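Local atomic coordinates of mannosylglycerate hydrolase MGH1-like glycoside hydrolase domain-containing protein (Thermus thermophilus HB8, PDB entry 4WVC), a protein that probably hydrolyses mannosylglycerate, a solute made under osmotic stress, to mannose and glycerate, and glucosylglycerate to glucose and glycerate. Residues A[68-73]-A[96-101]; A[164-169]-A[347-352]; A[185-190]-A[197-202]. All coordinates share one frame; numbering follows the deposited sequence.

How the contacts relate
All three contacts border the pocket that holds the bound glycerate, DGY, in the helix-rich glycoside hydrolase domain. Contact 1 brings His71 to the hydroxymethyl end of the ligand, whereas contacts 2 and 3 meet its carboxylate through Tyr349 and Arg198, and Asp165 of contact 2 takes the O3 hydroxyl. Contacts 2 and 3 touch directly: Arg348 NH1 lies 2.8 Å from Arg198 O, a probable hydrogen bond, and their centres are 14 Å apart. Residues 185-190 and 197-202 fall between the two segments of contact 2 in the sequence. Contact 1 stands apart, with nearest atoms about 7 Å from contact 2 and about 10 Å from contact 3; the ligand, touched by all three, lies between them.

Contact 1: residues A[68-73]-A[96-101]; sequences MLPHIV and PATSGI. With DGY ((2R)-2,3-dihydroxypropanoic acid), chain E.
The glycerate end of the substrate pocket is bordered here by His71, flanked by Ser99 at its edge and Ile101 over one face, in a loop of this helix-rich glycoside hydrolase domain. At the ring edge, His71 ND1 and Ser99 OG are 2.6 Å apart in a hydrogen bond that either could donate. The serine hydroxyl sits between its own backbone N and carbonyl carbon (chi1 64°), which turns it to the imidazole, and it also takes a weak bond from His71 N. That same backbone N has a shorter acceptor in Ile101 O, at 2.8 Å. Both faces of the imidazole are covered: Ile72 CG1 lies over one, and over the other Ile101 CD1 makes a CH-pi contact 3.8 Å from the centroid. The ring is sandwiched between two aliphatic branches, and the ND1 bond ties its edge, which should limit its rotation.

Farther along, Ser99 N donates to Ile72 O at 3.1 Å, and a single beta bridge pairs Val73 with Thr98. Pro70 CG packs against Thr98 CB at 3.6 Å. Strand 72-73 pairs on with 31-32, which carries Trp32, probably substrate-binding. Beyond the tether, the ring edge reaches the ligand, with His71 CD2 3.1 Å from DGY O4.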
loop_
_atom_site.group_PDB
_atom_site.type_symbol
_atom_site.label_atom_id
_atom_site.label_comp_id
_atom_site.label_asym_id
_atom_site.label_seq_id
_atom_site.Cartn_x
_atom_site.Cartn_y
_atom_site.Cartn_z
ATOM N N MET A 68 0.258 -23.047 19.753
ATOM C CA MET A 68 -0.849 -23.449 18.886
ATOM C C MET A 68 -2.199 -23.349 19.598
ATOM O O MET A 68 -2.354 -23.812 20.740
ATOM C CB MET A 68 -0.686 -24.884 18.371
ATOM C CG MET A 68 -1.674 -25.212 17.252
ATOM S SD MET A 68 -1.929 -26.984 16.864
ATOM C CE MET A 68 -3.017 -27.375 18.255
ATOM N N LEU A 69 -3.169 -22.754 18.917
ATOM C CA LEU A 69 -4.538 -22.702 19.390
ATOM C C LEU A 69 -5.307 -23.658 18.485
ATOM O O LEU A 69 -5.384 -23.427 17.276
ATOM C CB LEU A 69 -5.087 -21.269 19.330
ATOM C CG LEU A 69 -6.264 -20.861 20.226
ATOM C CD1 LEU A 69 -5.992 -21.049 21.721
ATOM C CD2 LEU A 69 -6.613 -19.410 19.956
ATOM N N PRO A 70 -5.872 -24.737 19.065
ATOM C CA PRO A 70 -6.569 -25.764 18.313
ATOM C C PRO A 70 -7.998 -25.361 18.022
ATOM O O PRO A 70 -8.525 -24.481 18.685
ATOM C CB PRO A 70 -6.575 -26.959 19.291
ATOM C CG PRO A 70 -6.738 -26.308 20.624
ATOM C CD PRO A 70 -5.973 -24.991 20.523
ATOM N N HIS A 71 -8.637 -26.044 17.081
ATOM C CA HIS A 71 -9.961 -25.625 16.631
ATOM C C HIS A 71 -11.088 -26.044 17.561
ATOM O O HIS A 71 -12.137 -25.410 17.573
ATOM C CB HIS A 71 -10.194 -25.989 15.150
ATOM C CG HIS A 71 -10.821 -27.315 14.917
ATOM N ND1 HIS A 71 -10.313 -28.488 15.431
ATOM C CD2 HIS A 71 -11.891 -27.666 14.164
ATOM C CE1 HIS A 71 -11.057 -29.500 15.022
ATOM N NE2 HIS A 71 -12.011 -29.031 14.238
ATOM N N ILE A 72 -10.876 -27.113 18.319
ATOM C CA ILE A 72 -11.841 -27.558 19.315
ATOM C C ILE A 72 -11.129 -27.831 20.623
ATOM O O ILE A 72 -10.101 -28.531 20.646
ATOM C CB ILE A 72 -12.549 -28.886 18.917
ATOM C CG1 ILE A 72 -13.269 -28.766 17.576
ATOM C CG2 ILE A 72 -13.534 -29.302 19.996
ATOM C CD1 ILE A 72 -13.608 -30.096 16.922
ATOM N N VAL A 73 -11.671 -27.278 21.702
ATOM C CA VAL A 73 -11.302 -27.677 23.057
ATOM C C VAL A 73 -12.393 -28.607 23.563
ATOM O O VAL A 73 -13.532 -28.188 23.764
ATOM C CB VAL A 73 -11.158 -26.485 24.011
ATOM C CG1 VAL A 73 -10.722 -26.969 25.385
ATOM C CG2 VAL A 73 -10.140 -25.496 23.464
ATOM N N PRO A 96 -7.735 -30.391 29.545
ATOM C CA PRO A 96 -8.693 -31.145 28.722
ATOM C C PRO A 96 -8.176 -31.437 27.311
ATOM O O PRO A 96 -7.323 -30.717 26.809
ATOM C CB PRO A 96 -9.913 -30.219 28.664
ATOM C CG PRO A 96 -9.373 -28.848 28.851
ATOM C CD PRO A 96 -8.081 -28.959 29.621
ATOM N N ALA A 97 -8.674 -32.491 26.683
ATOM C CA ALA A 97 -8.238 -32.859 25.322
ATOM C C ALA A 97 -8.585 -31.778 24.292
ATOM O O ALA A 97 -9.509 -31.002 24.499
ATOM C CB ALA A 97 -8.855 -34.180 24.906
ATOM N N THR A 98 -7.828 -31.733 23.192
ATOM C CA THR A 98 -8.078 -30.792 22.096
ATOM C C THR A 98 -7.882 -31.477 20.764
ATOM O O THR A 98 -7.355 -32.589 20.693
ATOM C CB THR A 98 -7.146 -29.558 22.179
ATOM O OG1 THR A 98 -5.816 -29.932 21.842
ATOM C CG2 THR A 98 -7.149 -28.951 23.588
ATOM N N SER A 99 -8.312 -30.824 19.689
ATOM C CA SER A 99 -7.986 -31.299 18.355
ATOM C C SER A 99 -6.526 -30.957 18.051
ATOM O O SER A 99 -5.878 -30.260 18.812
ATOM C CB SER A 99 -8.884 -30.631 17.329
ATOM O OG SER A 99 -8.650 -29.238 17.302
ATOM N N GLY A 100 -6.026 -31.449 16.927
ATOM C CA GLY A 100 -4.638 -31.266 16.539
ATOM C C GLY A 100 -4.472 -30.261 15.420
ATOM O O GLY A 100 -3.375 -30.143 14.875
ATOM N N ILE A 101 -5.538 -29.540 15.066
ATOM C CA ILE A 101 -5.486 -28.552 13.967
ATOM C C ILE A 101 -5.998 -27.211 14.463
ATOM O O ILE A 101 -6.571 -27.136 15.562
ATOM C CB ILE A 101 -6.326 -28.992 12.763
ATOM C CG1 ILE A 101 -7.748 -29.334 13.213
ATOM C CG2 ILE A 101 -5.701 -30.201 12.061
ATOM C CD1 ILE A 101 -8.717 -29.397 12.061
HETATM C C1 DGY E . -17.787 -29.942 12.087
HETATM O O1 DGY E . -18.631 -29.821 11.146
HETATM O O2 DGY E . -17.577 -30.999 12.727
HETATM C C2 DGY E . -16.970 -28.753 12.483
HETATM O O3 DGY E . -17.087 -27.744 11.467
HETATM C C3 DGY E . -15.512 -29.169 12.667
HETATM O O4 DGY E . -14.665 -28.011 12.743
#

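Contact 2: residues A[164-169]-A[347-352]; sequences MDNSPA and GRYWRG. With DGY ((2R)-2,3-dihydroxypropanoic acid), chain E.
Trp350 lies flat against the backbone of Met164, and this is the tight part of the contact. Met164 CA stands 3.3 Å from the centroid of the five-membered ring, almost on its normal, in a CH-pi contact. The methionine chain runs on across the six-membered ring, extended beyond CG, and its SD makes an oblique Met-aromatic contact.

Asn166 belongs to the same tight part. Its OD1 accepts from Trp350 N at 3.0 Å, in the carbonyl plane and on a lone pair, while ND2 gives a weak bond to Arg348 O. Both ends of the amide have partners, which should favour this rotation against the type II' turn from Arg348 to Arg351. Arg351 bends at chi3 (77°), bringing NH1 within 2.8 Å of Asn166 O; Pro168 CG covers one face of the guanidinium. Glu345 and Asp171 also form salt bridges with this arginine.

The looser parts are a water-bridged spot and the pocket end. One water bridges Ser167 OG and Trp350 O. Toward the pocket, Tyr349 OH makes a long approach to Asp165 OD2 (3.3 Å), yet the ligand is held closely: DGY O3 donates to Asp165 OD2 at 2.6 Å, and Tyr349 OH lies 3.0 Å from DGY O1. Together these two loops form part of the glycoside hydrolase family 63 active site, in which Asp165 is probably the proton donor.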
loop_
_atom_site.group_PDB
_atom_site.type_symbol
_atom_site.label_atom_id
_atom_site.label_comp_id
_atom_site.label_asym_id
_atom_site.label_seq_id
_atom_site.Cartn_x
_atom_site.Cartn_y
_atom_site.Cartn_z
ATOM N N MET A 164 -14.509 -23.543 6.776
ATOM C CA MET A 164 -15.451 -23.622 5.669
ATOM C C MET A 164 -15.282 -24.986 5.030
ATOM O O MET A 164 -14.775 -25.113 3.930
ATOM C CB MET A 164 -15.179 -22.507 4.665
ATOM C CG MET A 164 -15.056 -21.134 5.298
ATOM S SD MET A 164 -14.926 -19.840 4.056
ATOM C CE MET A 164 -14.867 -18.410 5.169
ATOM N N ASP A 165 -15.779 -25.986 5.755
ATOM C CA ASP A 165 -15.336 -27.363 5.669
ATOM C C ASP A 165 -15.481 -28.009 4.313
ATOM O O ASP A 165 -14.568 -28.711 3.874
ATOM C CB ASP A 165 -16.101 -28.225 6.677
ATOM C CG ASP A 165 -16.068 -27.677 8.076
ATOM O OD1 ASP A 165 -15.518 -26.563 8.289
ATOM O OD2 ASP A 165 -16.635 -28.362 8.956
ATOM N N ASN A 166 -16.627 -27.821 3.667
ATOM C CA ASN A 166 -16.864 -28.449 2.373
ATOM C C ASN A 166 -16.931 -27.444 1.230
ATOM O O ASN A 166 -17.635 -27.653 0.229
ATOM C CB ASN A 166 -18.105 -29.355 2.409
ATOM C CG ASN A 166 -19.399 -28.582 2.525
ATOM O OD1 ASN A 166 -19.413 -27.454 3.005
ATOM N ND2 ASN A 166 -20.494 -29.182 2.078
ATOM N N SER A 167 -16.166 -26.364 1.357
ATOM C CA SER A 167 -16.111 -25.350 0.292
ATOM C C SER A 167 -15.716 -26.009 -1.019
ATOM O O SER A 167 -14.815 -26.846 -1.052
ATOM C CB SER A 167 -15.109 -24.241 0.617
ATOM O OG SER A 167 -14.975 -23.361 -0.480
ATOM N N PRO A 168 -16.392 -25.645 -2.112
ATOM C CA PRO A 168 -15.992 -26.299 -3.354
ATOM C C PRO A 168 -14.527 -26.038 -3.755
ATOM O O PRO A 168 -13.989 -26.814 -4.521
ATOM C CB PRO A 168 -16.968 -25.729 -4.387
ATOM C CG PRO A 168 -18.164 -25.315 -3.570
ATOM C CD PRO A 168 -17.589 -24.810 -2.286
ATOM N N ALA A 169 -13.878 -24.990 -3.224
ATOM C CA ALA A 169 -12.438 -24.776 -3.479
ATOM C C ALA A 169 -11.571 -25.983 -3.060
ATOM O O ALA A 169 -10.562 -26.258 -3.693
ATOM C CB ALA A 169 -11.958 -23.506 -2.799
ATOM N N GLY A 347 -28.478 -25.376 -0.050
ATOM C CA GLY A 347 -28.663 -25.842 1.322
ATOM C C GLY A 347 -27.469 -26.540 1.980
ATOM O O GLY A 347 -27.492 -26.752 3.187
ATOM N N ARG A 348 -26.423 -26.876 1.215
ATOM C CA ARG A 348 -25.332 -27.749 1.707
ATOM C C ARG A 348 -24.059 -27.015 2.204
ATOM O O ARG A 348 -22.997 -27.023 1.541
ATOM C CB ARG A 348 -24.952 -28.784 0.640
ATOM C CG ARG A 348 -24.135 -29.963 1.178
ATOM C CD ARG A 348 -23.695 -30.908 0.061
ATOM N NE ARG A 348 -24.790 -31.744 -0.464
ATOM C CZ ARG A 348 -25.320 -32.812 0.158
ATOM N NH1 ARG A 348 -24.893 -33.211 1.346
ATOM N NH2 ARG A 348 -26.286 -33.501 -0.425
ATOM N N TYR A 349 -24.202 -26.408 3.383
ATOM C CA TYR A 349 -23.087 -25.981 4.245
ATOM C C TYR A 349 -22.297 -24.761 3.713
ATOM O O TYR A 349 -22.761 -23.628 3.835
ATOM C CB TYR A 349 -22.188 -27.196 4.549
ATOM C CG TYR A 349 -21.482 -27.238 5.892
ATOM C CD1 TYR A 349 -21.962 -26.522 6.983
ATOM C CD2 TYR A 349 -20.386 -28.082 6.099
ATOM C CE1 TYR A 349 -21.350 -26.592 8.218
ATOM C CE2 TYR A 349 -19.772 -28.163 7.347
ATOM C CZ TYR A 349 -20.275 -27.414 8.411
ATOM O OH TYR A 349 -19.698 -27.432 9.685
ATOM N N TRP A 350 -21.112 -24.981 3.139
ATOM C CA TRP A 350 -20.286 -23.883 2.609
ATOM C C TRP A 350 -20.247 -23.915 1.070
ATOM O O TRP A 350 -19.380 -23.317 0.444
ATOM C CB TRP A 350 -18.875 -23.952 3.199
ATOM C CG TRP A 350 -18.821 -23.602 4.637
ATOM C CD1 TRP A 350 -18.806 -24.447 5.680
ATOM C CD2 TRP A 350 -18.722 -22.294 5.184
ATOM N NE1 TRP A 350 -18.741 -23.764 6.871
ATOM C CE2 TRP A 350 -18.691 -22.431 6.594
ATOM C CE3 TRP A 350 -18.668 -21.004 4.624
ATOM C CZ2 TRP A 350 -18.619 -21.342 7.450
ATOM C CZ3 TRP A 350 -18.594 -19.919 5.486
ATOM C CH2 TRP A 350 -18.570 -20.095 6.885
ATOM N N ARG A 351 -21.205 -24.603 0.466
ATOM C CA ARG A 351 -21.288 -24.675 -0.990
ATOM C C ARG A 351 -22.439 -23.821 -1.552
ATOM O O ARG A 351 -22.949 -24.092 -2.656
ATOM C CB ARG A 351 -21.409 -26.145 -1.437
ATOM C CG ARG A 351 -20.333 -27.051 -0.867
ATOM C CD ARG A 351 -20.552 -28.545 -1.176
ATOM N NE ARG A 351 -20.184 -28.877 -2.552
ATOM C CZ ARG A 351 -18.949 -29.150 -2.974
ATOM N NH1 ARG A 351 -17.915 -29.121 -2.149
ATOM N NH2 ARG A 351 -18.746 -29.421 -4.243
ATOM N N GLY A 352 -22.852 -22.786 -0.819
ATOM C CA GLY A 352 -23.917 -21.907 -1.285
ATOM C C GLY A 352 -24.639 -21.103 -0.235
ATOM O O GLY A 352 -24.951 -19.946 -0.472
HETATM C C1 DGY E . -17.787 -29.942 12.087
HETATM O O1 DGY E . -18.631 -29.821 11.146
HETATM O O2 DGY E . -17.577 -30.999 12.727
HETATM C C2 DGY E . -16.970 -28.753 12.483
HETATM O O3 DGY E . -17.087 -27.744 11.467
HETATM C C3 DGY E . -15.512 -29.169 12.667
HETATM O O4 DGY E . -14.665 -28.011 12.743
HETATM O O HOH W 1 -17.133 -22.017 0.419
#

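Contact 3: residues A[185-190]-A[197-202]; sequences YERRDV and ERPRKE. With DGY ((2R)-2,3-dihydroxypropanoic acid), chain E.
Arg187 reaches across to Pro199 and uses NE, NH1 and NH2 along the way. The bond from CA to CB points toward the opposite segment; CG then leaves beside the backbone N and lies at the edge of the Tyr185 ring. The chain runs straight through CD and then bends at chi3 (48°), which brings the head alongside Asp189. NE donates to Asp189 OD1 at 3.2 Å, and NH2 to Asp189 OD2 at 3.0 Å; both bonds are nearly straight and land on syn lone pairs, a side-on salt bridge in the guanidinium plane. At the tip, NH1 and NH2 converge end-on upon one carbonyl, Pro199 O, with NH2 the nearer at 2.8 Å. NH1 approaches from above the carbonyl plane, while NH2 is tilted from it by only 18°.

The result is a salt-bridge network, Arg187-Asp189-Arg198, linking Arg187 and the start of helix 189-192 to the residues leading into helix 201-216 and backing the glycerate site. Asp189 OD2 takes a second donor, Arg198 NE at 2.8 Å, on its anti side, with carboxylate and guanidinium planes 63° apart. The carboxylate shared by the two arginines probably offsets their like charges. Bends at chi2 and chi3 fold Arg198 so that NE faces Asp189 while NH2 donates a hydrogen bond to DGY O1 at 2.7 Å. Arg198 NH1 bonds Tyr28 OH, and NH2 also bonds Tyr204 OH. On the outer flank, Tyr185 OH lies 3.9 Å from Lys201 CG and is hydrogen-bonded to Asp205.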
loop_
_atom_site.group_PDB
_atom_site.type_symbol
_atom_site.label_atom_id
_atom_site.label_comp_id
_atom_site.label_asym_id
_atom_site.label_seq_id
_atom_site.Cartn_x
_atom_site.Cartn_y
_atom_site.Cartn_z
ATOM N N TYR A 185 -16.533 -45.839 10.801
ATOM C CA TYR A 185 -16.953 -44.849 11.798
ATOM C C TYR A 185 -18.429 -44.585 11.627
ATOM O O TYR A 185 -18.963 -44.800 10.544
ATOM C CB TYR A 185 -16.175 -43.531 11.655
ATOM C CG TYR A 185 -16.303 -42.895 10.297
ATOM C CD1 TYR A 185 -15.514 -43.318 9.245
ATOM C CD2 TYR A 185 -17.221 -41.876 10.060
ATOM C CE1 TYR A 185 -15.623 -42.741 7.994
ATOM C CE2 TYR A 185 -17.332 -41.285 8.816
ATOM C CZ TYR A 185 -16.531 -41.727 7.791
ATOM O OH TYR A 185 -16.657 -41.168 6.563
ATOM N N GLU A 186 -19.073 -44.083 12.678
ATOM C CA GLU A 186 -20.453 -43.592 12.563
ATOM C C GLU A 186 -20.454 -42.081 12.796
ATOM O O GLU A 186 -19.911 -41.584 13.790
ATOM C CB GLU A 186 -21.473 -44.294 13.478
ATOM C CG GLU A 186 -21.114 -44.361 14.964
ATOM C CD GLU A 186 -22.317 -44.103 15.872
ATOM O OE1 GLU A 186 -22.142 -43.505 16.970
ATOM O OE2 GLU A 186 -23.437 -44.486 15.471
ATOM N N ARG A 187 -21.025 -41.368 11.832
ATOM C CA ARG A 187 -21.181 -39.932 11.931
ATOM C C ARG A 187 -22.301 -39.571 12.873
ATOM O O ARG A 187 -23.350 -40.217 12.882
ATOM C CB ARG A 187 -21.500 -39.351 10.564
ATOM C CG ARG A 187 -20.313 -39.392 9.643
ATOM C CD ARG A 187 -20.538 -38.784 8.294
ATOM N NE ARG A 187 -21.166 -37.474 8.268
ATOM C CZ ARG A 187 -21.390 -36.844 7.122
ATOM N NH1 ARG A 187 -21.007 -37.411 5.981
ATOM N NH2 ARG A 187 -21.953 -35.636 7.115
ATOM N N ARG A 188 -22.073 -38.525 13.651
ATOM C CA ARG A 188 -23.068 -38.028 14.584
ATOM C C ARG A 188 -23.740 -36.697 14.166
ATOM O O ARG A 188 -24.861 -36.434 14.580
ATOM C CB ARG A 188 -22.435 -37.896 15.964
ATOM C CG ARG A 188 -21.691 -39.143 16.465
ATOM C CD ARG A 188 -22.510 -40.432 16.389
ATOM N NE ARG A 188 -23.806 -40.321 17.060
ATOM C CZ ARG A 188 -24.071 -40.686 18.321
ATOM N NH1 ARG A 188 -23.125 -41.186 19.117
ATOM N NH2 ARG A 188 -25.302 -40.540 18.794
ATOM N N ASP A 189 -23.069 -35.868 13.359
ATOM C CA ASP A 189 -23.641 -34.593 12.888
ATOM C C ASP A 189 -24.999 -34.756 12.183
ATOM O O ASP A 189 -25.926 -33.974 12.416
ATOM C CB ASP A 189 -22.652 -33.847 11.982
ATOM C CG ASP A 189 -22.243 -34.651 10.751
ATOM O OD1 ASP A 189 -21.703 -35.766 10.889
ATOM O OD2 ASP A 189 -22.443 -34.157 9.622
ATOM N N VAL A 190 -25.129 -35.803 11.373
ATOM C CA VAL A 190 -26.375 -36.081 10.665
ATOM C C VAL A 190 -27.527 -36.541 11.601
ATOM O O VAL A 190 -28.652 -36.690 11.134
ATOM C CB VAL A 190 -26.195 -37.111 9.505
ATOM C CG1 VAL A 190 -25.062 -36.693 8.563
ATOM C CG2 VAL A 190 -25.968 -38.513 10.046
ATOM N N GLU A 197 -27.829 -31.199 4.111
ATOM C CA GLU A 197 -27.273 -29.904 4.548
ATOM C C GLU A 197 -25.823 -29.965 5.047
ATOM O O GLU A 197 -25.217 -28.931 5.308
ATOM C CB GLU A 197 -28.155 -29.310 5.644
ATOM C CG GLU A 197 -29.568 -29.030 5.159
ATOM C CD GLU A 197 -30.539 -28.653 6.268
ATOM O OE1 GLU A 197 -30.117 -28.236 7.363
ATOM O OE2 GLU A 197 -31.751 -28.761 6.015
ATOM N N ARG A 198 -25.278 -31.177 5.145
ATOM C CA ARG A 198 -23.949 -31.447 5.693
ATOM C C ARG A 198 -23.018 -31.999 4.626
ATOM O O ARG A 198 -23.444 -32.274 3.509
ATOM C CB ARG A 198 -24.094 -32.483 6.796
ATOM C CG ARG A 198 -24.930 -32.018 7.970
ATOM C CD ARG A 198 -24.212 -30.946 8.758
ATOM N NE ARG A 198 -22.887 -31.383 9.194
ATOM C CZ ARG A 198 -21.994 -30.620 9.833
ATOM N NH1 ARG A 198 -22.271 -29.371 10.141
ATOM N NH2 ARG A 198 -20.823 -31.140 10.196
ATOM N N PRO A 199 -21.731 -32.168 4.951
ATOM C CA PRO A 199 -20.854 -32.767 3.923
ATOM C C PRO A 199 -21.178 -34.235 3.620
ATOM O O PRO A 199 -21.705 -34.953 4.460
ATOM C CB PRO A 199 -19.456 -32.640 4.532
ATOM C CG PRO A 199 -19.575 -31.571 5.562
ATOM C CD PRO A 199 -20.961 -31.707 6.115
ATOM N N ARG A 200 -20.856 -34.653 2.409
ATOM C CA ARG A 200 -21.115 -36.003 1.960
ATOM C C ARG A 200 -20.074 -36.928 2.553
ATOM O O ARG A 200 -19.067 -36.474 3.090
ATOM C CB ARG A 200 -21.082 -36.043 0.441
ATOM C CG ARG A 200 -22.164 -35.186 -0.184
ATOM C CD ARG A 200 -22.128 -35.238 -1.694
ATOM N NE ARG A 200 -23.369 -34.696 -2.262
ATOM C CZ ARG A 200 -23.455 -33.978 -3.377
ATOM N NH1 ARG A 200 -22.356 -33.648 -4.055
ATOM N NH2 ARG A 200 -24.641 -33.554 -3.807
ATOM N N LYS A 201 -20.307 -38.233 2.465
ATOM C CA LYS A 201 -19.435 -39.194 3.130
ATOM C C LYS A 201 -18.039 -39.177 2.520
ATOM O O LYS A 201 -17.060 -39.265 3.253
ATOM C CB LYS A 201 -20.041 -40.605 3.017
ATOM C CG LYS A 201 -19.328 -41.747 3.762
ATOM C CD LYS A 201 -19.954 -43.127 3.533
ATOM C CE LYS A 201 -19.872 -43.590 2.083
ATOM N NZ LYS A 201 -18.476 -43.753 1.587
ATOM N N GLU A 202 -17.960 -39.032 1.193
ATOM C CA GLU A 202 -16.683 -38.911 0.504
ATOM C C GLU A 202 -15.843 -37.820 1.141
ATOM O O GLU A 202 -14.635 -37.944 1.258
ATOM C CB GLU A 202 -16.856 -38.576 -0.980
ATOM C CG GLU A 202 -17.089 -39.771 -1.885
ATOM C CD GLU A 202 -16.903 -39.460 -3.372
ATOM O OE1 GLU A 202 -15.901 -38.774 -3.722
ATOM O OE2 GLU A 202 -17.727 -39.932 -4.199
HETATM C C1 DGY E . -17.787 -29.942 12.087
HETATM O O1 DGY E . -18.631 -29.821 11.146
HETATM O O2 DGY E . -17.577 -30.999 12.727
HETATM C C2 DGY E . -16.970 -28.753 12.483
HETATM O O3 DGY E . -17.087 -27.744 11.467
HETATM C C3 DGY E . -15.512 -29.169 12.667
HETATM O O4 DGY E . -14.665 -28.011 12.743
#